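Local coordinates for possible substrate binding protein of ABC transporter system (PDB 3N0X) that probably binds branched-chain amino acids or related solutes in the periplasm and hands them to an ABC transporter, at residues 256-261 with 268-273; 31-36 with 274-279; 120-125 with 289-294; 234-237 with 243-246. One frame throughout, in Å; residues are numbered along the deposited sequence.

Interactions 1, 2 and 3 form a connected group. Interactions 1 and 2 share helix 264-277 and have centres about 10 Å apart; interaction 3, its centre about 17 Å from theirs, uses the next helix, 283-302. Phe-289 joins the three, its CE2 lying 3.7 Å from Trp-268 CZ3 and its CZ 3.6 Å from Tyr-34 CB. Interaction 4 stands apart: its nearest atoms are about 5 Å from interaction 1, and its centre is about 24 Å from that of interaction 3. Glycerol, probably from the crystallisation liquor, bonds to Asn-236 of interaction 4 and to Arg-124 of interaction 3, which may mark parts of the ligand cleft between the lobes.

Interaction 1: 256-261 with 268-273; sequences YYYDIP and WLVTEH
The carbonyl oxygen of Tyr-258 meets the helix in two ways: Val-270 CG2 packs 3.6 Å from Tyr-258 O, and the same oxygen takes a hydrogen bond from Asn-266 ND2. Asn-266, in the first turn of the helix, also gives a hydrogen bond from ND2 to Pro-261 O and uses OD1 for the hydroxyl of Tyr-256. One amide thus holds both ends of the 256-261 loop, while the contact with Leu-269 and Val-270, one turn further along, is apolar. Val-270 supplies most of the helix side of that surface. With CG1 opposite its backbone N (chi1 172°), the other methyl, CG2, faces the loop and also lies 4.1 Å from Tyr-258 CB; in the Tyr-258 conformer described, CG1 meets the ring obliquely. Tyr-256 crosses both aliphatic side chains at a slant, its OH 4.1 Å from Val-270 CG2 and 4.2 Å from Leu-269 CD2. The backbone behind these side chains is a type I beta turn from Tyr-257 to Ile-260, closed by the bond from Ile-260 N to Tyr-257 O at 3.0 Å. The turn brings the Tyr-258 CA to 6.7 Å from the Val-270 CA, the shortest such spacing across the contact. The loop follows strand 251-254 and leads into helix 264-277, consistent with one of the interlobe connections of type I periplasmic binding proteins. Around it, Tyr-256 packs on Ala-286 of helix 283-302, Pro-261 lies on Tyr-340 of strand 335-345, and Leu-269 touches Met-30 of helix 18-35.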
loop_
_atom_site.group_PDB
_atom_site.type_symbol
_atom_site.label_atom_id
_atom_site.label_comp_id
_atom_site.label_asym_id
_atom_site.label_seq_id
_atom_site.Cartn_x
_atom_site.Cartn_y
_atom_site.Cartn_z
ATOM N N TYR A 256 -2.850 6.441 0.042
ATOM C CA TYR A 256 -4.099 6.953 -0.496
ATOM C C TYR A 256 -4.915 7.666 0.578
ATOM O O TYR A 256 -4.875 7.307 1.748
ATOM C CB TYR A 256 -4.947 5.814 -1.076
ATOM C CG TYR A 256 -6.228 6.246 -1.806
ATOM C CD1 TYR A 256 -6.200 6.769 -3.107
ATOM C CD2 TYR A 256 -7.473 6.083 -1.202
ATOM C CE1 TYR A 256 -7.384 7.120 -3.753
ATOM C CE2 TYR A 256 -8.641 6.427 -1.833
ATOM C CZ TYR A 256 -8.582 6.982 -3.112
ATOM O OH TYR A 256 -9.775 7.315 -3.717
ATOM N N TYR A 257 -5.646 8.692 0.156
ATOM C CA TYR A 257 -6.750 9.296 0.930
ATOM C C TYR A 257 -7.681 9.819 -0.148
ATOM O O TYR A 257 -7.224 10.489 -1.058
ATOM C CB TYR A 257 -6.276 10.384 1.903
ATOM C CG TYR A 257 -7.404 11.002 2.675
ATOM C CD1 TYR A 257 -7.957 10.337 3.750
ATOM C CD2 TYR A 257 -7.937 12.219 2.316
ATOM C CE1 TYR A 257 -9.013 10.888 4.462
ATOM C CE2 TYR A 257 -8.967 12.793 3.013
ATOM C CZ TYR A 257 -9.515 12.122 4.071
ATOM O OH TYR A 257 -10.581 12.690 4.729
ATOM N N TYR A 258 -8.964 9.496 -0.052
ATOM C CA TYR A 258 -9.896 9.743 -1.151
ATOM C C TYR A 258 -9.880 11.164 -1.705
ATOM O O TYR A 258 -10.033 11.353 -2.906
ATOM C CB TYR A 258 -11.328 9.335 -0.776
ATOM C CG TYR A 258 -11.963 10.102 0.368
ATOM C CD1 TYR A 258 -11.716 9.752 1.691
ATOM C CD2 TYR A 258 -12.836 11.147 0.118
ATOM C CE1 TYR A 258 -12.318 10.455 2.751
ATOM C CE2 TYR A 258 -13.444 11.851 1.165
ATOM C CZ TYR A 258 -13.178 11.503 2.477
ATOM O OH TYR A 258 -13.769 12.231 3.516
ATOM N N ASP A 259 -9.733 12.160 -0.830
ATOM C CA ASP A 259 -9.894 13.550 -1.255
ATOM C C ASP A 259 -8.597 14.148 -1.745
ATOM O O ASP A 259 -8.582 15.297 -2.165
ATOM C CB ASP A 259 -10.482 14.417 -0.124
ATOM C CG ASP A 259 -11.175 15.700 -0.635
ATOM O OD1 ASP A 259 -11.909 15.626 -1.635
ATOM O OD2 ASP A 259 -11.020 16.774 -0.000
ATOM N N ILE A 260 -7.488 13.385 -1.729
ATOM C CA ILE A 260 -6.231 13.952 -2.224
ATOM C C ILE A 260 -6.028 13.919 -3.755
ATOM O O ILE A 260 -5.796 14.964 -4.371
ATOM C CB ILE A 260 -4.990 13.405 -1.477
ATOM C CG1 ILE A 260 -4.978 13.927 -0.029
ATOM C CG2 ILE A 260 -3.685 13.800 -2.159
ATOM C CD1 ILE A 260 -3.782 13.437 0.783
ATOM N N PRO A 261 -6.123 12.744 -4.403
ATOM C CA PRO A 261 -5.784 12.754 -5.830
ATOM C C PRO A 261 -6.864 13.436 -6.651
ATOM O O PRO A 261 -8.065 13.163 -6.470
ATOM C CB PRO A 261 -5.713 11.269 -6.207
ATOM C CG PRO A 261 -5.546 10.544 -4.846
ATOM C CD PRO A 261 -6.343 11.375 -3.906
ATOM N N TRP A 268 -14.320 10.267 -10.604
ATOM C CA TRP A 268 -15.430 9.348 -10.871
ATOM C C TRP A 268 -15.596 8.339 -9.726
ATOM O O TRP A 268 -16.698 8.110 -9.211
ATOM C CB TRP A 268 -15.223 8.640 -12.226
ATOM C CG TRP A 268 -16.361 7.729 -12.546
ATOM C CD1 TRP A 268 -17.573 8.086 -13.081
ATOM C CD2 TRP A 268 -16.416 6.320 -12.348
ATOM N NE1 TRP A 268 -18.381 6.986 -13.203
ATOM C CE2 TRP A 268 -17.693 5.881 -12.766
ATOM C CE3 TRP A 268 -15.525 5.387 -11.828
ATOM C CZ2 TRP A 268 -18.089 4.549 -12.686
ATOM C CZ3 TRP A 268 -15.921 4.054 -11.755
ATOM C CH2 TRP A 268 -17.183 3.646 -12.193
ATOM N N LEU A 269 -14.486 7.760 -9.305
ATOM C CA LEU A 269 -14.521 6.736 -8.259
ATOM C C LEU A 269 -15.125 7.293 -6.971
ATOM O O LEU A 269 -16.024 6.665 -6.402
ATOM C CB LEU A 269 -13.125 6.204 -8.013
ATOM C CG LEU A 269 -13.043 5.250 -6.792
ATOM C CD1 LEU A 269 -13.891 4.005 -6.928
ATOM C CD2 LEU A 269 -11.565 4.873 -6.587
ATOM N N VAL A 270 -14.652 8.453 -6.547
ATOM C CA VAL A 270 -15.136 9.064 -5.320
ATOM C C VAL A 270 -16.629 9.396 -5.433
ATOM O O VAL A 270 -17.444 9.068 -4.552
ATOM C CB VAL A 270 -14.288 10.272 -4.885
ATOM C CG1 VAL A 270 -15.013 10.970 -3.694
ATOM C CG2 VAL A 270 -12.886 9.821 -4.488
ATOM N N THR A 271 -17.023 10.036 -6.520
ATOM C CA THR A 271 -18.407 10.448 -6.677
ATOM C C THR A 271 -19.361 9.267 -6.747
ATOM O O THR A 271 -20.407 9.215 -6.054
ATOM C CB THR A 271 -18.540 11.312 -7.911
ATOM O OG1 THR A 271 -17.757 12.497 -7.721
ATOM C CG2 THR A 271 -20.003 11.707 -8.156
ATOM N N GLU A 272 -18.992 8.266 -7.536
ATOM C CA GLU A 272 -19.868 7.126 -7.719
ATOM C C GLU A 272 -19.898 6.225 -6.503
ATOM O O GLU A 272 -20.919 5.643 -6.179
ATOM C CB GLU A 272 -19.436 6.360 -8.968
ATOM C CG GLU A 272 -20.481 5.441 -9.480
ATOM C CD GLU A 272 -21.811 6.121 -9.860
ATOM O OE1 GLU A 272 -21.805 7.207 -10.480
ATOM O OE2 GLU A 272 -22.852 5.535 -9.542
ATOM N N HIS A 273 -18.758 6.091 -5.829
ATOM C CA HIS A 273 -18.692 5.280 -4.617
ATOM C C HIS A 273 -19.581 5.903 -3.557
ATOM O O HIS A 273 -20.317 5.207 -2.850
ATOM C CB HIS A 273 -17.243 5.136 -4.137
ATOM C CG HIS A 273 -17.020 4.021 -3.151
ATOM N ND1 HIS A 273 -17.342 4.135 -1.814
ATOM C CD2 HIS A 273 -16.508 2.767 -3.309
ATOM C CE1 HIS A 273 -17.019 3.014 -1.188
ATOM N NE2 HIS A 273 -16.510 2.164 -2.064
#

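Interaction 2: 31-36 with 274-279; sequences GLEYAT and QKRFNA
Two outstretched side chains bridge the gap here: Glu-33 has CG opposite its backbone N (chi1 169°) and continues straight, while Arg-276 has CG opposite its carbonyl carbon (chi1 -65°) and runs extended from CG to NE. They arrive from opposite directions, spanning CA atoms 13.8 Å apart. The guanidinium then grips the carboxylate end-on with two nearly straight bonds, NH1 to Glu-33 OE1 at 2.8 Å and NH2 to Glu-33 OE2 at 2.8 Å. Each oxygen uses its syn lone pair, and the two planes differ by only 11°, the geometry of a bidentate salt bridge. This links helix 18-35 to helix 264-277, two helices of the lobe built on the six-stranded mixed sheet, near their C-terminal ends and at the protein surface. An alanine at Glu-33 is likely to leave NH1 and NH2 of Arg-276 without these carboxylate mates and the guanidinium freer to turn. In the Glu-272 conformer described, Arg-276 NE forms a second salt bridge to Glu-272 OE2, which may steady the guanidinium. Closer to the backbone, Arg-276 CB sits 3.6 Å over the centre of the Phe-277 ring. At the carboxylate, Trp-268 CZ2 packs 3.5 Å from Glu-33 OE2.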
loop_
_atom_site.group_PDB
_atom_site.type_symbol
_atom_site.label_atom_id
_atom_site.label_comp_id
_atom_site.label_asym_id
_atom_site.label_seq_id
_atom_site.Cartn_x
_atom_site.Cartn_y
_atom_site.Cartn_z
ATOM N N GLY A 31 -13.413 -0.505 -11.347
ATOM C CA GLY A 31 -12.370 -0.258 -12.304
ATOM C C GLY A 31 -12.602 -0.873 -13.681
ATOM O O GLY A 31 -12.309 -0.252 -14.711
ATOM N N LEU A 32 -13.142 -2.100 -13.693
ATOM C CA LEU A 32 -13.454 -2.760 -14.954
ATOM C C LEU A 32 -14.626 -2.032 -15.650
ATOM O O LEU A 32 -14.654 -1.882 -16.881
ATOM C CB LEU A 32 -13.785 -4.237 -14.718
ATOM C CG LEU A 32 -12.634 -5.128 -14.216
ATOM C CD1 LEU A 32 -13.141 -6.528 -13.829
ATOM C CD2 LEU A 32 -11.514 -5.260 -15.314
ATOM N N GLU A 33 -15.595 -1.610 -14.849
ATOM C CA GLU A 33 -16.701 -0.789 -15.341
ATOM C C GLU A 33 -16.150 0.503 -16.005
ATOM O O GLU A 33 -16.497 0.871 -17.145
ATOM C CB GLU A 33 -17.649 -0.465 -14.183
ATOM C CG GLU A 33 -18.681 0.619 -14.551
ATOM C CD GLU A 33 -19.524 1.069 -13.369
ATOM O OE1 GLU A 33 -19.327 0.526 -12.252
ATOM O OE2 GLU A 33 -20.377 1.979 -13.557
ATOM N N TYR A 34 -15.270 1.204 -15.285
ATOM C CA TYR A 34 -14.691 2.451 -15.818
ATOM C C TYR A 34 -13.951 2.176 -17.129
ATOM O O TYR A 34 -14.138 2.900 -18.133
ATOM C CB TYR A 34 -13.749 3.088 -14.790
ATOM C CG TYR A 34 -13.124 4.374 -15.271
ATOM C CD1 TYR A 34 -11.907 4.374 -15.941
ATOM C CD2 TYR A 34 -13.744 5.582 -15.011
ATOM C CE1 TYR A 34 -11.353 5.590 -16.406
ATOM C CE2 TYR A 34 -13.208 6.761 -15.421
ATOM C CZ TYR A 34 -12.042 6.774 -16.134
ATOM O OH TYR A 34 -11.570 8.013 -16.521
ATOM N N ALA A 35 -13.092 1.153 -17.125
ATOM C CA ALA A 35 -12.179 0.871 -18.261
ATOM C C ALA A 35 -12.937 0.521 -19.502
ATOM O O ALA A 35 -12.441 0.774 -20.598
ATOM C CB ALA A 35 -11.235 -0.260 -17.907
ATOM N N THR A 36 -14.120 -0.071 -19.349
ATOM C CA THR A 36 -14.914 -0.578 -20.465
ATOM C C THR A 36 -16.140 0.265 -20.752
ATOM O O THR A 36 -17.012 -0.139 -21.545
ATOM C CB THR A 36 -15.359 -2.045 -20.202
ATOM O OG1 THR A 36 -16.270 -2.124 -19.079
ATOM C CG2 THR A 36 -14.148 -2.947 -19.973
ATOM N N GLN A 274 -19.574 7.218 -3.460
ATOM C CA GLN A 274 -20.430 7.884 -2.455
ATOM C C GLN A 274 -21.891 7.720 -2.809
ATOM O O GLN A 274 -22.721 7.481 -1.921
ATOM C CB GLN A 274 -20.080 9.368 -2.282
ATOM C CG GLN A 274 -20.755 10.014 -1.020
ATOM C CD GLN A 274 -20.079 9.629 0.287
ATOM O OE1 GLN A 274 -18.900 9.274 0.315
ATOM N NE2 GLN A 274 -20.844 9.688 1.387
ATOM N N LYS A 275 -22.232 7.811 -4.092
ATOM C CA LYS A 275 -23.636 7.650 -4.532
ATOM C C LYS A 275 -24.163 6.230 -4.254
ATOM O O LYS A 275 -25.310 6.057 -3.801
ATOM C CB LYS A 275 -23.761 7.946 -6.023
ATOM C CG LYS A 275 -25.145 7.745 -6.579
ATOM C CD LYS A 275 -25.240 8.140 -8.035
ATOM C CE LYS A 275 -26.648 7.878 -8.589
ATOM N NZ LYS A 275 -26.731 8.331 -10.042
ATOM N N ARG A 276 -23.339 5.214 -4.521
ATOM C CA ARG A 276 -23.749 3.822 -4.390
ATOM C C ARG A 276 -23.765 3.292 -2.965
ATOM O O ARG A 276 -24.622 2.459 -2.625
ATOM C CB ARG A 276 -22.843 2.934 -5.267
ATOM C CG ARG A 276 -23.008 3.236 -6.729
ATOM C CD ARG A 276 -22.009 2.465 -7.645
ATOM N NE ARG A 276 -22.043 3.035 -9.008
ATOM C CZ ARG A 276 -21.387 2.531 -10.058
ATOM N NH1 ARG A 276 -20.685 1.422 -9.941
ATOM N NH2 ARG A 276 -21.469 3.144 -11.235
ATOM N N PHE A 277 -22.811 3.750 -2.153
ATOM C CA PHE A 277 -22.501 3.166 -0.852
ATOM C C PHE A 277 -22.567 4.157 0.327
ATOM O O PHE A 277 -22.452 3.745 1.490
ATOM C CB PHE A 277 -21.139 2.474 -0.910
ATOM C CG PHE A 277 -20.994 1.555 -2.088
ATOM C CD1 PHE A 277 -21.897 0.503 -2.295
ATOM C CD2 PHE A 277 -19.993 1.727 -3.001
ATOM C CE1 PHE A 277 -21.781 -0.330 -3.424
ATOM C CE2 PHE A 277 -19.879 0.896 -4.103
ATOM C CZ PHE A 277 -20.758 -0.125 -4.311
ATOM N N ASN A 278 -22.753 5.440 0.039
ATOM C CA ASN A 278 -22.776 6.493 1.061
ATOM C C ASN A 278 -21.548 6.527 1.965
ATOM O O ASN A 278 -21.637 6.817 3.167
ATOM C CB ASN A 278 -24.063 6.374 1.871
ATOM C CG ASN A 278 -25.288 6.363 0.983
ATOM O OD1 ASN A 278 -26.073 5.410 1.000
ATOM N ND2 ASN A 278 -25.470 7.439 0.228
ATOM N N ALA A 279 -20.399 6.263 1.355
ATOM C CA ALA A 279 -19.120 6.255 2.016
ATOM C C ALA A 279 -18.062 6.462 0.944
ATOM O O ALA A 279 -18.303 6.133 -0.210
ATOM C CB ALA A 279 -18.876 4.924 2.723
#

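Interaction 3: 120-125 with 289-294; sequences FRTGRN and FSAAMA
Van der Waals contact carries this interaction, and Thr-122 provides all of it from the 120-125 side. Its methyl CG2 rests against the helix between positions one turn apart, 3.9 Å from Ala-294 CB and 4.0 Å from Ala-291 CA, with Ser-290 O a little farther off at 4.2 Å from the same CG2. The hydroxyl branch lies alongside, OG1 being 3.8 Å from Ala-291 CB. With OG1 between the backbone N and the carbonyl carbon (chi1 54°), the methyl falls opposite the carbonyl carbon and is directed at the helix. Two alanines make the close approach possible: the CA atoms of Thr-122 and Ala-291 are only 5.9 Å apart. In fold terms, Thr-122 directly follows strand 119-121, an outermost strand of the six-stranded mixed sheet, and helix 283-302 packs against Thr-122. The 122-125 loop then leads to helix 126-137, whose N-cap is Asn-125, and on to the four-stranded parallel sheet; such a link fits one of the interlobe connections of the periplasmic binding proteins. Polar atoms in this buried contact find partners outside it. Thr-122 OG1 hydrogen-bonds to Glu-103 OE1, the Thr-122 carbonyl oxygen accepts from Gln-337 NE2, and Ser-290 OG bonds back to Ala-286 O. A valine in place of Thr-122 would probably leave Glu-103 OE1 without its hydroxyl partner.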
loop_
_atom_site.group_PDB
_atom_site.type_symbol
_atom_site.label_atom_id
_atom_site.label_comp_id
_atom_site.label_asym_id
_atom_site.label_seq_id
_atom_site.Cartn_x
_atom_site.Cartn_y
_atom_site.Cartn_z
ATOM N N PHE A 120 3.534 -9.791 -10.808
ATOM C CA PHE A 120 3.504 -8.343 -10.896
ATOM C C PHE A 120 2.790 -7.848 -9.636
ATOM O O PHE A 120 2.128 -8.599 -8.930
ATOM C CB PHE A 120 2.793 -7.849 -12.147
ATOM C CG PHE A 120 3.544 -8.102 -13.435
ATOM C CD1 PHE A 120 3.587 -9.391 -14.002
ATOM C CD2 PHE A 120 4.264 -7.100 -14.035
ATOM C CE1 PHE A 120 4.287 -9.607 -15.176
ATOM C CE2 PHE A 120 4.946 -7.319 -15.207
ATOM C CZ PHE A 120 4.969 -8.565 -15.772
ATOM N N ARG A 121 2.957 -6.575 -9.317
ATOM C CA ARG A 121 2.296 -6.030 -8.126
ATOM C C ARG A 121 1.822 -4.618 -8.365
ATOM O O ARG A 121 2.632 -3.738 -8.628
ATOM C CB ARG A 121 3.211 -6.054 -6.900
ATOM C CG ARG A 121 2.528 -5.365 -5.702
ATOM C CD ARG A 121 2.936 -5.835 -4.374
ATOM N NE ARG A 121 4.379 -5.804 -4.142
ATOM C CZ ARG A 121 4.929 -6.327 -3.038
ATOM N NH1 ARG A 121 4.165 -6.841 -2.125
ATOM N NH2 ARG A 121 6.251 -6.358 -2.874
ATOM N N THR A 122 0.509 -4.401 -8.188
ATOM C CA THR A 122 -0.064 -3.057 -8.178
ATOM C C THR A 122 -0.078 -2.420 -6.765
ATOM O O THR A 122 0.033 -1.198 -6.664
ATOM C CB THR A 122 -1.470 -3.040 -8.772
ATOM O OG1 THR A 122 -2.297 -4.000 -8.094
ATOM C CG2 THR A 122 -1.440 -3.343 -10.240
ATOM N N GLY A 123 -0.249 -3.238 -5.733
ATOM C CA GLY A 123 -0.224 -2.741 -4.366
ATOM C C GLY A 123 1.109 -2.078 -4.092
ATOM O O GLY A 123 2.130 -2.414 -4.708
ATOM N N ARG A 124 1.129 -1.077 -3.223
ATOM C CA ARG A 124 2.434 -0.561 -2.802
ATOM C C ARG A 124 3.083 -1.593 -1.890
ATOM O O ARG A 124 2.421 -2.375 -1.230
ATOM C CB ARG A 124 2.365 0.829 -2.160
ATOM C CG ARG A 124 2.184 0.893 -0.658
ATOM C CD ARG A 124 0.851 0.324 -0.195
ATOM N NE ARG A 124 0.665 0.476 1.238
ATOM C CZ ARG A 124 -0.296 -0.075 1.974
ATOM N NH1 ARG A 124 -1.298 -0.782 1.431
ATOM N NH2 ARG A 124 -0.268 0.096 3.299
ATOM N N ASN A 125 4.399 -1.585 -1.853
ATOM C CA ASN A 125 5.123 -2.430 -0.917
ATOM C C ASN A 125 5.530 -1.654 0.332
ATOM O O ASN A 125 5.433 -0.425 0.383
ATOM C CB ASN A 125 6.304 -3.188 -1.575
ATOM C CG ASN A 125 7.412 -2.306 -2.069
ATOM O OD1 ASN A 125 7.784 -1.320 -1.433
ATOM N ND2 ASN A 125 7.980 -2.657 -3.228
ATOM N N PHE A 289 -9.146 -1.162 -8.002
ATOM C CA PHE A 289 -9.366 -0.385 -9.232
ATOM C C PHE A 289 -8.086 -0.350 -10.043
ATOM O O PHE A 289 -8.083 -0.524 -11.268
ATOM C CB PHE A 289 -9.842 1.032 -8.847
ATOM C CG PHE A 289 -10.536 1.819 -9.928
ATOM C CD1 PHE A 289 -9.897 2.161 -11.094
ATOM C CD2 PHE A 289 -11.823 2.294 -9.716
ATOM C CE1 PHE A 289 -10.549 2.969 -12.080
ATOM C CE2 PHE A 289 -12.478 3.085 -10.637
ATOM C CZ PHE A 289 -11.821 3.428 -11.815
ATOM N N SER A 290 -6.960 -0.108 -9.372
ATOM C CA SER A 290 -5.670 -0.083 -10.032
ATOM C C SER A 290 -5.349 -1.416 -10.699
ATOM O O SER A 290 -4.832 -1.444 -11.841
ATOM C CB SER A 290 -4.568 0.304 -9.052
ATOM O OG SER A 290 -4.862 1.587 -8.499
ATOM N N ALA A 291 -5.622 -2.524 -10.009
ATOM C CA ALA A 291 -5.436 -3.835 -10.611
ATOM C C ALA A 291 -6.317 -4.046 -11.850
ATOM O O ALA A 291 -5.830 -4.624 -12.854
ATOM C CB ALA A 291 -5.668 -4.946 -9.589
ATOM N N ALA A 292 -7.549 -3.571 -11.807
ATOM C CA ALA A 292 -8.441 -3.669 -12.946
ATOM C C ALA A 292 -7.814 -2.978 -14.128
ATOM O O ALA A 292 -7.840 -3.468 -15.274
ATOM C CB ALA A 292 -9.852 -3.049 -12.602
HETATM N N MSE A 293 -7.344 -1.751 -13.889
HETATM C CA MSE A 293 -6.772 -0.963 -14.950
HETATM C C MSE A 293 -5.505 -1.589 -15.528
HETATM O O MSE A 293 -5.269 -1.549 -16.744
HETATM C CB MSE A 293 -6.475 0.461 -14.478
HETATM C CG MSE A 293 -7.681 1.262 -14.170
HETATM SE SE MSE A 293 -8.862 1.672 -15.616
HETATM C CE MSE A 293 -7.689 2.766 -16.667
ATOM N N ALA A 294 -4.682 -2.176 -14.665
ATOM C CA ALA A 294 -3.498 -2.891 -15.127
ATOM C C ALA A 294 -3.884 -4.046 -16.082
ATOM O O ALA A 294 -3.298 -4.210 -17.147
ATOM C CB ALA A 294 -2.719 -3.435 -13.948
#

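Interaction 4: 234-237 with 243-246; sequences GGNI and AYKR
A single hydrogen bond joins the two segments: the phenol of Tyr-244 donates from OH to Gly-234 O at 2.6 Å. The hydroxyl lies in the carbonyl plane of Gly-234, at a C=O...donor angle of 158°, and the carbonyl oxygen in turn lies at the edge of the tyrosine ring, in its plane, with CE2 of Tyr-244 3.5 Å from Gly-234 O. With CG opposite its carbonyl carbon (chi1 -67°), Tyr-244 extends its ring toward the glycine segment, across a gap whose nearest CA atoms, those of Gly-235 and Tyr-244, are 9.2 Å apart. A second polar bond stays within 234-237: Ile-237 N donates to Asn-236 OD1 at 2.8 Å, in the amide plane and on a lone pair. This ties the Asn-236 side chain back to its own backbone. The same OD1 bonds to a glycerol, probably from the crystallisation liquor. Packing is lighter and gathers round the phenol oxygen. Asn-236 CB comes within 3.7 Å of Tyr-244 OH, and the carbonyl carbon of Gly-235 lies 3.8 Å from that oxygen. The Asn-236 amide and the ring stand almost perpendicular, their planes 81° apart. Both segments belong to the long loop that leaves strand 229-233, an outermost strand of the four-stranded parallel sheet, and leads to strand 251-254 of the antiparallel sheet. Gly-235 is hydrogen-bonded through its backbone to Ala-253 of that strand, Tyr-244 rests on Met-250 and Ala-353, and Ile-237 packs on Phe-283 and Phe-284 of helix 283-302.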
loop_
_atom_site.group_PDB
_atom_site.type_symbol
_atom_site.label_atom_id
_atom_site.label_comp_id
_atom_site.label_asym_id
_atom_site.label_seq_id
_atom_site.Cartn_x
_atom_site.Cartn_y
_atom_site.Cartn_z
ATOM N N GLY A 234 3.026 7.026 9.294
ATOM C CA GLY A 234 2.354 6.880 7.995
ATOM C C GLY A 234 0.840 6.970 8.084
ATOM O O GLY A 234 0.239 6.879 9.162
ATOM N N GLY A 235 0.222 7.077 6.918
ATOM C CA GLY A 235 -1.234 7.129 6.835
ATOM C C GLY A 235 -1.835 5.765 7.044
ATOM O O GLY A 235 -1.126 4.783 7.296
ATOM N N ASN A 236 -3.139 5.692 6.908
ATOM C CA ASN A 236 -3.823 4.433 7.181
ATOM C C ASN A 236 -5.227 4.498 6.616
ATOM O O ASN A 236 -5.656 5.501 6.084
ATOM C CB ASN A 236 -3.859 4.108 8.703
ATOM C CG ASN A 236 -3.717 2.640 8.987
ATOM O OD1 ASN A 236 -4.212 1.781 8.245
ATOM N ND2 ASN A 236 -2.950 2.329 10.048
ATOM N N ILE A 237 -5.917 3.367 6.740
ATOM C CA ILE A 237 -7.278 3.267 6.286
ATOM C C ILE A 237 -8.199 4.096 7.159
ATOM O O ILE A 237 -7.869 4.466 8.273
ATOM C CB ILE A 237 -7.754 1.797 6.202
ATOM C CG1 ILE A 237 -7.675 1.085 7.551
ATOM C CG2 ILE A 237 -6.909 1.087 5.098
ATOM C CD1 ILE A 237 -8.304 -0.317 7.540
ATOM N N ALA A 243 -8.199 7.448 15.328
ATOM C CA ALA A 243 -7.192 7.692 16.361
ATOM C C ALA A 243 -6.322 8.897 16.050
ATOM O O ALA A 243 -5.824 9.568 16.960
ATOM C CB ALA A 243 -6.324 6.451 16.599
ATOM N N TYR A 244 -6.159 9.226 14.780
ATOM C CA TYR A 244 -5.317 10.350 14.429
ATOM C C TYR A 244 -5.960 11.722 14.720
ATOM O O TYR A 244 -5.281 12.737 14.654
ATOM C CB TYR A 244 -4.923 10.315 12.936
ATOM C CG TYR A 244 -4.002 9.190 12.419
ATOM C CD1 TYR A 244 -4.132 7.856 12.838
ATOM C CD2 TYR A 244 -3.104 9.448 11.415
ATOM C CE1 TYR A 244 -3.312 6.860 12.319
ATOM C CE2 TYR A 244 -2.293 8.455 10.901
ATOM C CZ TYR A 244 -2.380 7.175 11.359
ATOM O OH TYR A 244 -1.605 6.138 10.835
ATOM N N LYS A 245 -7.251 11.752 15.060
ATOM C CA LYS A 245 -7.905 12.984 15.486
ATOM C C LYS A 245 -7.300 13.555 16.778
ATOM O O LYS A 245 -7.503 14.725 17.088
ATOM C CB LYS A 245 -9.436 12.784 15.608
ATOM C CG LYS A 245 -10.070 12.526 14.241
ATOM C CD LYS A 245 -11.557 12.110 14.322
ATOM C CE LYS A 245 -12.443 13.201 14.818
ATOM N NZ LYS A 245 -13.872 12.774 14.847
ATOM N N ARG A 246 -6.541 12.738 17.506
ATOM C CA ARG A 246 -5.777 13.186 18.674
ATOM C C ARG A 246 -4.414 13.815 18.323
ATOM O O ARG A 246 -3.722 14.290 19.234
ATOM C CB ARG A 246 -5.546 11.993 19.617
ATOM C CG ARG A 246 -6.797 11.583 20.451
ATOM C CD ARG A 246 -6.754 12.129 21.893
ATOM N NE ARG A 246 -5.728 11.456 22.713
ATOM C CZ ARG A 246 -4.515 11.945 23.006
ATOM N NH1 ARG A 246 -4.119 13.147 22.579
ATOM N NH2 ARG A 246 -3.685 11.220 23.742
#